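Local coordinates for cell division protein FtsZ 1 (Methanocaldococcus jannaschii, PDB 2VAP), which binds GTP and probably hydrolyses it, polymerising, as FtsZ proteins do, into the contractile Z ring at the future division site, at residues V142-S147 with E178-H183; K90-L95 with P101-E106; V67-D72 with E113-A118. All blocks are in the same frame, centred on the assembly; numbering follows the deposited sequence.

Interaction 1 of 3, residues V142-S147 with E178-H183; sequences VVAEIS and ERLKQH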
loop_
_atom_site.group_PDB
_atom_site.type_symbol
_atom_site.label_atom_id
_atom_site.label_comp_id
_atom_site.label_asym_id
_atom_site.label_seq_id
_atom_site.Cartn_x
_atom_site.Cartn_y
_atom_site.Cartn_z
ATOM N N VAL A 142 0.199 11.468 11.400
ATOM C CA VAL A 142 -0.107 12.886 11.188
ATOM C C VAL A 142 -0.595 13.129 9.754
ATOM O O VAL A 142 -1.599 13.812 9.544
ATOM C CB VAL A 142 1.097 13.807 11.526
ATOM C CG1 VAL A 142 0.741 15.275 11.299
ATOM C CG2 VAL A 142 1.552 13.593 12.964
ATOM N N VAL A 143 0.112 12.559 8.778
ATOM C CA VAL A 143 -0.305 12.636 7.373
ATOM C C VAL A 143 -1.699 12.023 7.201
ATOM O O VAL A 143 -2.554 12.593 6.518
ATOM C CB VAL A 143 0.713 11.946 6.420
ATOM C CG1 VAL A 143 0.256 12.050 4.969
ATOM C CG2 VAL A 143 2.097 12.560 6.573
ATOM N N ALA A 144 -1.918 10.875 7.842
ATOM C CA ALA A 144 -3.212 10.194 7.815
ATOM C C ALA A 144 -4.336 11.067 8.378
ATOM O O ALA A 144 -5.423 11.126 7.805
ATOM C CB ALA A 144 -3.134 8.869 8.564
ATOM N N GLU A 145 -4.062 11.748 9.492
ATOM C CA GLU A 145 -5.036 12.656 10.105
ATOM C C GLU A 145 -5.367 13.829 9.179
ATOM O O GLU A 145 -6.534 14.196 9.027
ATOM C CB GLU A 145 -4.536 13.163 11.463
ATOM C CG GLU A 145 -5.563 14.005 12.221
ATOM C CD GLU A 145 -5.074 14.497 13.575
ATOM O OE1 GLU A 145 -3.892 14.279 13.918
ATOM O OE2 GLU A 145 -5.885 15.109 14.299
ATOM N N ILE A 146 -4.334 14.400 8.561
ATOM C CA ILE A 146 -4.497 15.497 7.603
ATOM C C ILE A 146 -5.319 15.042 6.391
ATOM O O ILE A 146 -6.196 15.770 5.914
ATOM C CB ILE A 146 -3.123 16.076 7.165
ATOM C CG1 ILE A 146 -2.426 16.752 8.353
ATOM C CG2 ILE A 146 -3.287 17.071 6.014
ATOM C CD1 ILE A 146 -0.934 16.997 8.160
ATOM N N SER A 147 -5.036 13.829 5.915
ATOM C CA SER A 147 -5.766 13.232 4.796
ATOM C C SER A 147 -7.250 13.050 5.110
ATOM O O SER A 147 -8.106 13.366 4.282
ATOM C CB SER A 147 -5.143 11.889 4.403
ATOM O OG SER A 147 -5.903 11.257 3.385
ATOM N N GLU A 178 -0.942 1.706 16.153
ATOM C CA GLU A 178 -2.119 2.065 16.944
ATOM C C GLU A 178 -2.593 3.486 16.625
ATOM O O GLU A 178 -3.797 3.736 16.531
ATOM C CB GLU A 178 -1.823 1.915 18.443
ATOM C CG GLU A 178 -3.029 2.119 19.367
ATOM C CD GLU A 178 -4.096 1.044 19.217
ATOM O OE1 GLU A 178 -5.295 1.392 19.260
ATOM O OE2 GLU A 178 -3.743 -0.144 19.055
ATOM N N ARG A 179 -1.643 4.405 16.455
ATOM C CA ARG A 179 -1.955 5.792 16.100
ATOM C C ARG A 179 -2.503 5.913 14.676
ATOM O O ARG A 179 -3.407 6.712 14.423
ATOM C CB ARG A 179 -0.733 6.698 16.279
ATOM C CG ARG A 179 -0.268 6.854 17.725
ATOM C CD ARG A 179 0.724 8.003 17.887
ATOM N NE ARG A 179 1.896 7.871 17.021
ATOM C CZ ARG A 179 3.004 7.206 17.337
ATOM N NH1 ARG A 179 3.116 6.593 18.509
ATOM N NH2 ARG A 179 4.008 7.153 16.473
ATOM N N LEU A 180 -1.951 5.118 13.759
ATOM C CA LEU A 180 -2.428 5.070 12.373
ATOM C C LEU A 180 -3.869 4.577 12.279
ATOM O O LEU A 180 -4.666 5.120 11.513
ATOM C CB LEU A 180 -1.524 4.181 11.509
ATOM C CG LEU A 180 -0.322 4.799 10.789
ATOM C CD1 LEU A 180 0.535 3.701 10.177
ATOM C CD2 LEU A 180 -0.758 5.797 9.720
ATOM N N LYS A 181 -4.188 3.551 13.069
ATOM C CA LYS A 181 -5.520 2.943 13.104
ATOM C C LYS A 181 -6.621 3.964 13.412
ATOM O O LYS A 181 -7.759 3.817 12.960
ATOM C CB LYS A 181 -5.546 1.808 14.134
ATOM C CG LYS A 181 -6.773 0.903 14.065
ATOM C CD LYS A 181 -6.737 -0.186 15.133
ATOM C CE LYS A 181 -7.169 0.337 16.498
ATOM N NZ LYS A 181 -7.153 -0.735 17.532
ATOM N N GLN A 182 -6.267 4.997 14.172
ATOM C CA GLN A 182 -7.209 6.048 14.554
ATOM C C GLN A 182 -7.532 7.003 13.401
ATOM O O GLN A 182 -8.537 7.717 13.448
ATOM C CB GLN A 182 -6.670 6.842 15.753
ATOM C CG GLN A 182 -6.383 6.009 17.004
ATOM C CD GLN A 182 -7.636 5.433 17.647
ATOM O OE1 GLN A 182 -8.677 6.089 17.716
ATOM N NE2 GLN A 182 -7.536 4.199 18.129
ATOM N N HIS A 183 -6.684 7.008 12.371
ATOM C CA HIS A 183 -6.794 7.980 11.280
ATOM C C HIS A 183 -6.745 7.362 9.878
ATOM O O HIS A 183 -6.434 8.052 8.903
ATOM C CB HIS A 183 -5.698 9.048 11.407
ATOM C CG HIS A 183 -5.678 9.744 12.733
ATOM N ND1 HIS A 183 -6.613 10.693 13.089
ATOM C CD2 HIS A 183 -4.834 9.632 13.786
ATOM C CE1 HIS A 183 -6.347 11.133 14.306
ATOM N NE2 HIS A 183 -5.273 10.505 14.750
#
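The side chains of Glu145 and His183 run alongside each other in the same direction, a worked example of an acidic side chain packing along an imidazole without a hydrogen bond. The aliphatic part of Glu145 does most of the touching. CB of Glu145 sits over one face of the ring of His183, 3.8 Å from its centroid and 19° off the ring normal, a CH-pi contact. CG of Glu145 follows at the rim, 3.6 Å from His183 ND1. With CG anti to the backbone N (chi1 -174°) and the chain extended beyond it, the carboxylate is carried on over the imidazole and stacks on it, the two planes nearly parallel. OE1 of Glu145 remains 4.1 Å from His183 NE2, so any attraction between the two groups would probably be electrostatic, and stronger if the imidazole were protonated. Gln182 CB lies against the opposite face of the ring.

Next to this stack the backbones come close. The methyl of Ala144 fits against the carbonyl of His183, CB to O 3.4 Å, and touches CD2 of Leu180 at 4.1 Å. A backbone bond of 2.9 Å from His183 N to Leu180 O ties His183 back to the helix. An alanine in place of His183 would keep the CB and carbonyl that meet the Ala144 methyl but would probably leave the Glu145 chain without the flat ring it lies on, free to turn.

The contact joins helix 135-149 to the end of helix 167-181 and residues after it; the two helices follow successive strands of the parallel sheet. Leu180 also reaches Ala140 and Pro141, while Arg179 NH2 bonds to Thr137 O. On the sheet side, Val143 and Ser147 rest on strand 124-130, and Ile146 faces helix 112-119.

Interaction 2 of 3, residues K90-L95 with P101-E106; sequences KLTRGL and PKIGEE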
loop_
_atom_site.group_PDB
_atom_site.type_symbol
_atom_site.label_atom_id
_atom_site.label_comp_id
_atom_site.label_asym_id
_atom_site.label_seq_id
_atom_site.Cartn_x
_atom_site.Cartn_y
_atom_site.Cartn_z
ATOM N N LYS A 90 12.256 23.981 11.564
ATOM C CA LYS A 90 12.560 24.777 12.754
ATOM C C LYS A 90 12.810 23.898 13.984
ATOM O O LYS A 90 13.078 24.408 15.076
ATOM C CB LYS A 90 11.422 25.767 13.034
ATOM C CG LYS A 90 11.149 26.755 11.905
ATOM C CD LYS A 90 9.894 27.571 12.178
ATOM C CE LYS A 90 9.495 28.415 10.974
ATOM N NZ LYS A 90 10.449 29.528 10.709
ATOM N N LEU A 91 12.733 22.581 13.796
ATOM C CA LEU A 91 12.869 21.629 14.896
ATOM C C LEU A 91 14.197 20.871 14.854
ATOM O O LEU A 91 14.959 20.896 15.820
ATOM C CB LEU A 91 11.690 20.646 14.902
ATOM C CG LEU A 91 11.443 19.805 16.160
ATOM C CD1 LEU A 91 10.790 20.637 17.259
ATOM C CD2 LEU A 91 10.581 18.598 15.827
ATOM N N THR A 92 14.467 20.201 13.735
ATOM C CA THR A 92 15.668 19.372 13.603
ATOM C C THR A 92 16.635 19.853 12.519
ATOM O O THR A 92 17.706 19.272 12.336
ATOM C CB THR A 92 15.315 17.884 13.383
ATOM O OG1 THR A 92 14.226 17.774 12.458
ATOM C CG2 THR A 92 14.920 17.242 14.702
ATOM N N ARG A 93 16.251 20.917 11.812
ATOM C CA ARG A 93 17.125 21.612 10.853
ATOM C C ARG A 93 17.662 20.715 9.726
ATOM O O ARG A 93 18.748 20.956 9.193
ATOM C CB ARG A 93 18.290 22.316 11.580
ATOM C CG ARG A 93 17.940 22.955 12.932
ATOM C CD ARG A 93 17.135 24.238 12.785
ATOM N NE ARG A 93 17.942 25.315 12.223
ATOM C CZ ARG A 93 18.617 26.211 12.938
ATOM N NH1 ARG A 93 18.582 26.191 14.266
ATOM N NH2 ARG A 93 19.319 27.145 12.317
ATOM N N GLY A 94 16.896 19.685 9.370
ATOM C CA GLY A 94 17.279 18.768 8.298
ATOM C C GLY A 94 18.177 17.615 8.719
ATOM O O GLY A 94 18.659 16.862 7.872
ATOM N N LEU A 95 18.391 17.466 10.025
ATOM C CA LEU A 95 19.297 16.441 10.558
ATOM C C LEU A 95 18.713 15.030 10.548
ATOM O O LEU A 95 19.432 14.058 10.305
ATOM C CB LEU A 95 19.749 16.802 11.978
ATOM C CG LEU A 95 20.764 17.938 12.122
ATOM C CD1 LEU A 95 20.816 18.439 13.555
ATOM C CD2 LEU A 95 22.138 17.494 11.669
ATOM N N PRO A 101 10.157 8.448 17.464
ATOM C CA PRO A 101 8.856 8.751 16.856
ATOM C C PRO A 101 8.276 10.097 17.288
ATOM O O PRO A 101 7.593 10.752 16.497
ATOM C CB PRO A 101 7.962 7.602 17.341
ATOM C CG PRO A 101 8.909 6.503 17.682
ATOM C CD PRO A 101 10.110 7.198 18.244
ATOM N N LYS A 102 8.551 10.508 18.526
ATOM C CA LYS A 102 8.075 11.796 19.040
ATOM C C LYS A 102 8.628 12.978 18.241
ATOM O O LYS A 102 7.929 13.971 18.029
ATOM C CB LYS A 102 8.408 11.951 20.527
ATOM C CG LYS A 102 7.560 11.076 21.449
ATOM C CD LYS A 102 7.799 11.390 22.921
ATOM C CE LYS A 102 9.064 10.728 23.452
ATOM N NZ LYS A 102 9.265 11.007 24.901
ATOM N N ILE A 103 9.879 12.859 17.795
ATOM C CA ILE A 103 10.510 13.887 16.965
ATOM C C ILE A 103 9.865 13.931 15.574
ATOM O O ILE A 103 9.578 15.011 15.052
ATOM C CB ILE A 103 12.049 13.692 16.867
ATOM C CG1 ILE A 103 12.690 13.817 18.256
ATOM C CG2 ILE A 103 12.663 14.704 15.900
ATOM C CD1 ILE A 103 14.186 13.525 18.297
ATOM N N GLY A 104 9.628 12.756 14.993
ATOM C CA GLY A 104 8.946 12.645 13.702
ATOM C C GLY A 104 7.534 13.206 13.727
ATOM O O GLY A 104 7.106 13.868 12.778
ATOM N N GLU A 105 6.819 12.941 14.821
ATOM C CA GLU A 105 5.456 13.437 15.020
ATOM C C GLU A 105 5.419 14.961 15.116
ATOM O O GLU A 105 4.622 15.613 14.436
ATOM C CB GLU A 105 4.836 12.812 16.276
ATOM C CG GLU A 105 3.371 13.182 16.512
ATOM C CD GLU A 105 2.822 12.641 17.822
ATOM O OE1 GLU A 105 1.656 12.195 17.836
ATOM O OE2 GLU A 105 3.550 12.660 18.839
ATOM N N GLU A 106 6.288 15.517 15.959
ATOM C CA GLU A 106 6.365 16.962 16.174
ATOM C C GLU A 106 6.776 17.703 14.901
ATOM O O GLU A 106 6.273 18.794 14.620
ATOM C CB GLU A 106 7.330 17.279 17.323
ATOM C CG GLU A 106 7.182 18.681 17.917
ATOM C CD GLU A 106 5.887 18.874 18.696
ATOM O OE1 GLU A 106 5.335 19.993 18.656
ATOM O OE2 GLU A 106 5.421 17.914 19.348
#
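Leu91 and Thr92 belong to the loop between strand 83-86 and helix 101-110, known in FtsZ and tubulin as the T3 loop, and they fold back on Ile103 and Glu106 of that helix. Farther along, the same loop carries the GTP-binding residues Ala97, Gly98 and Gly99. The contact is a modest one at the surface, made by carbon atoms alone on the loop side.

One branch of Leu91 does most of the work. CD2 lies 3.8 Å from the backbone O of Ile103 and equally close to CB of Glu106, while CD1 stands 4.2 Å from CG of Glu106. The side chains of Leu91 and Glu106 cross at about a right angle, the leucine fork resting on the methylenes of a glutamate that is itself poorly ordered. Beside it, Thr92 meets Ile103 methyl to methyl, CG2 to CG2 at 3.6 Å, the two side chains meeting at a slant. A Thr92 chi1 of 42° sets CG2 anti to the carbonyl carbon and turns that methyl to Ile103. Thr92 also opens a type I' beta turn that ends at Leu95, closed by a 3.0 Å bond from Leu95 N to Thr92 O.

Around this contact, Leu91 continues along helix 101-110 to Ala107 and Glu110, and Ile103 touches Ala97. Thr92 leans on Thr71, just past strand 64-70, whereas Pro101 starts the helix against helices 135-149 and 167-181.

Interaction 3 of 3, residues V67-D72 with E113-A118; sequences VAINTD and EEIKAA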
loop_
_atom_site.group_PDB
_atom_site.type_symbol
_atom_site.label_atom_id
_atom_site.label_comp_id
_atom_site.label_asym_id
_atom_site.label_seq_id
_atom_site.Cartn_x
_atom_site.Cartn_y
_atom_site.Cartn_z
ATOM N N VAL A 67 4.608 12.126 -3.257
ATOM C CA VAL A 67 5.110 13.085 -2.278
ATOM C C VAL A 67 6.048 12.376 -1.301
ATOM O O VAL A 67 5.693 11.351 -0.721
ATOM C CB VAL A 67 3.955 13.786 -1.508
ATOM C CG1 VAL A 67 4.499 14.731 -0.437
ATOM C CG2 VAL A 67 3.049 14.548 -2.468
ATOM N N ALA A 68 7.251 12.921 -1.143
ATOM C CA ALA A 68 8.213 12.399 -0.180
ATOM C C ALA A 68 8.406 13.396 0.954
ATOM O O ALA A 68 8.662 14.578 0.713
ATOM C CB ALA A 68 9.541 12.101 -0.858
ATOM N N ILE A 69 8.261 12.919 2.186
ATOM C CA ILE A 69 8.510 13.754 3.361
ATOM C C ILE A 69 9.560 13.120 4.271
ATOM O O ILE A 69 9.618 11.894 4.414
ATOM C CB ILE A 69 7.210 14.105 4.154
ATOM C CG1 ILE A 69 6.685 12.903 4.946
ATOM C CG2 ILE A 69 6.135 14.687 3.221
ATOM C CD1 ILE A 69 5.756 13.280 6.093
ATOM N N ASN A 70 10.396 13.964 4.869
ATOM C CA ASN A 70 11.461 13.494 5.750
ATOM C C ASN A 70 11.977 14.613 6.640
ATOM O O ASN A 70 11.885 15.791 6.289
ATOM C CB ASN A 70 12.621 12.914 4.931
ATOM C CG ASN A 70 13.362 11.798 5.658
ATOM O OD1 ASN A 70 13.517 11.817 6.881
ATOM N ND2 ASN A 70 13.829 10.817 4.898
ATOM N N THR A 71 12.506 14.228 7.798
ATOM C CA THR A 71 13.222 15.145 8.679
ATOM C C THR A 71 14.687 15.211 8.261
ATOM O O THR A 71 15.383 16.180 8.562
ATOM C CB THR A 71 13.171 14.676 10.144
ATOM O OG1 THR A 71 13.591 13.308 10.221
ATOM C CG2 THR A 71 11.767 14.797 10.705
ATOM N N ASP A 72 15.142 14.168 7.567
ATOM C CA ASP A 72 16.530 14.046 7.125
ATOM C C ASP A 72 16.696 14.624 5.719
ATOM O O ASP A 72 16.183 14.068 4.744
ATOM C CB ASP A 72 16.961 12.571 7.169
ATOM C CG ASP A 72 18.452 12.377 6.923
ATOM O OD1 ASP A 72 19.016 13.045 6.034
ATOM O OD2 ASP A 72 19.059 11.531 7.613
ATOM N N GLU A 113 0.629 22.344 7.469
ATOM C CA GLU A 113 0.072 23.153 6.382
ATOM C C GLU A 113 0.705 22.841 5.024
ATOM O O GLU A 113 0.018 22.857 4.000
ATOM C CB GLU A 113 0.190 24.649 6.696
ATOM C CG GLU A 113 -0.701 25.127 7.846
ATOM C CD GLU A 113 -2.191 25.020 7.542
ATOM O OE1 GLU A 113 -2.602 25.320 6.400
ATOM O OE2 GLU A 113 -2.954 24.641 8.456
ATOM N N GLU A 114 2.007 22.557 5.021
ATOM C CA GLU A 114 2.715 22.174 3.798
ATOM C C GLU A 114 2.307 20.778 3.325
ATOM O O GLU A 114 2.172 20.543 2.121
ATOM C CB GLU A 114 4.233 22.252 3.989
ATOM C CG GLU A 114 4.786 23.673 4.000
ATOM C CD GLU A 114 6.300 23.723 3.901
ATOM O OE1 GLU A 114 6.925 24.426 4.722
ATOM O OE2 GLU A 114 6.868 23.061 3.004
ATOM N N ILE A 115 2.114 19.865 4.275
ATOM C CA ILE A 115 1.620 18.519 3.975
ATOM C C ILE A 115 0.204 18.597 3.391
ATOM O O ILE A 115 -0.082 17.974 2.366
ATOM C CB ILE A 115 1.659 17.587 5.223
ATOM C CG1 ILE A 115 3.104 17.389 5.699
ATOM C CG2 ILE A 115 1.012 16.231 4.913
ATOM C CD1 ILE A 115 3.235 16.811 7.103
ATOM N N LYS A 116 -0.659 19.381 4.036
ATOM C CA LYS A 116 -2.038 19.582 3.582
ATOM C C LYS A 116 -2.099 20.130 2.156
ATOM O O LYS A 116 -2.889 19.653 1.338
ATOM C CB LYS A 116 -2.792 20.510 4.543
ATOM C CG LYS A 116 -4.281 20.658 4.241
ATOM C CD LYS A 116 -4.924 21.701 5.140
ATOM C CE LYS A 116 -6.356 21.987 4.714
ATOM N NZ LYS A 116 -6.990 23.034 5.561
ATOM N N ALA A 117 -1.257 21.121 1.867
ATOM C CA ALA A 117 -1.208 21.755 0.549
ATOM C C ALA A 117 -0.802 20.784 -0.561
ATOM O O ALA A 117 -1.281 20.892 -1.691
ATOM C CB ALA A 117 -0.272 22.959 0.572
ATOM N N ALA A 118 0.070 19.835 -0.226
ATOM C CA ALA A 118 0.582 18.862 -1.192
ATOM C C ALA A 118 -0.430 17.767 -1.534
ATOM O O ALA A 118 -0.359 17.166 -2.610
ATOM C CB ALA A 118 1.876 18.243 -0.684
#
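Strand 64-70 and helix 112-119 approach with alternate strand residues matched to helix residues three apart, Val67 to Ala118 at 7.4 Å and Ile69 to Ile115 at 8.4 Å between CA atoms. This is helix-on-sheet packing in the Rossmann-like GTPase domain of the tubulin/FtsZ family, and it illustrates how the alternation of a strand gives one face to a covering helix. All four contact residues are buried, and no hydrogen bond links the two segments.

Two apolar pairs carry the contact. CG2 of Val67 meets the CB methyl of Ala118 at 4.3 Å, the small residue probably allowing the closer approach of the backbones at this end. One turn back, the two isoleucines touch through their outermost methyls, CD1 of Ile69 to CD1 of Ile115, at 4.5 Å. Ile115 does not aim its CB straight at the strand; its chain, extended about CB-CG1 (chi2 165°), brings CD1 over. Ile85 of the outermost strand 83-86 touches Val67, Ile69 and Ala118, while Ile69 also meets Ser139 and Val143 of helix 135-149.

Beyond Ile69 the strand runs out toward the nucleotide, where Thr71 OG1 is hydrogen-bonded to Thr135 OG1, Thr135 being a GTP-binding residue. An Asx turn from Asn70 to Asp72 redirects the chain, and Asp72 is also the N-cap of helix 73-77. The bond that defines the Asx turn is nearly straight, 171° at the hydrogen, with Asp72 N 2.9 Å from Asn70 OD1 and well above the plane of the side-chain carbonyl.

From the N terminus, residues 67-72 open interaction 3 on strand 64-70. Both halves of interaction 2, 90-95 and 101-106, follow before residues 113-118 complete interaction 3, so the short loop closed by interaction 2 lies wholly within the longer one. Interaction 1 comes later, in series, closing the excursion from helix 135-149 through strand 153-160 to helix 167-181; no two contacts cross. All three lie in the GTPase domain and meet one another. Val143 touches Ile69 and Ile115, joining interactions 1 and 3, while Val142 and Arg179 pack on residues of helix 101-110. The loop of interaction 2 also reaches the chain just after strand 64-70 through a backbone bond between Gly94 and Ala73.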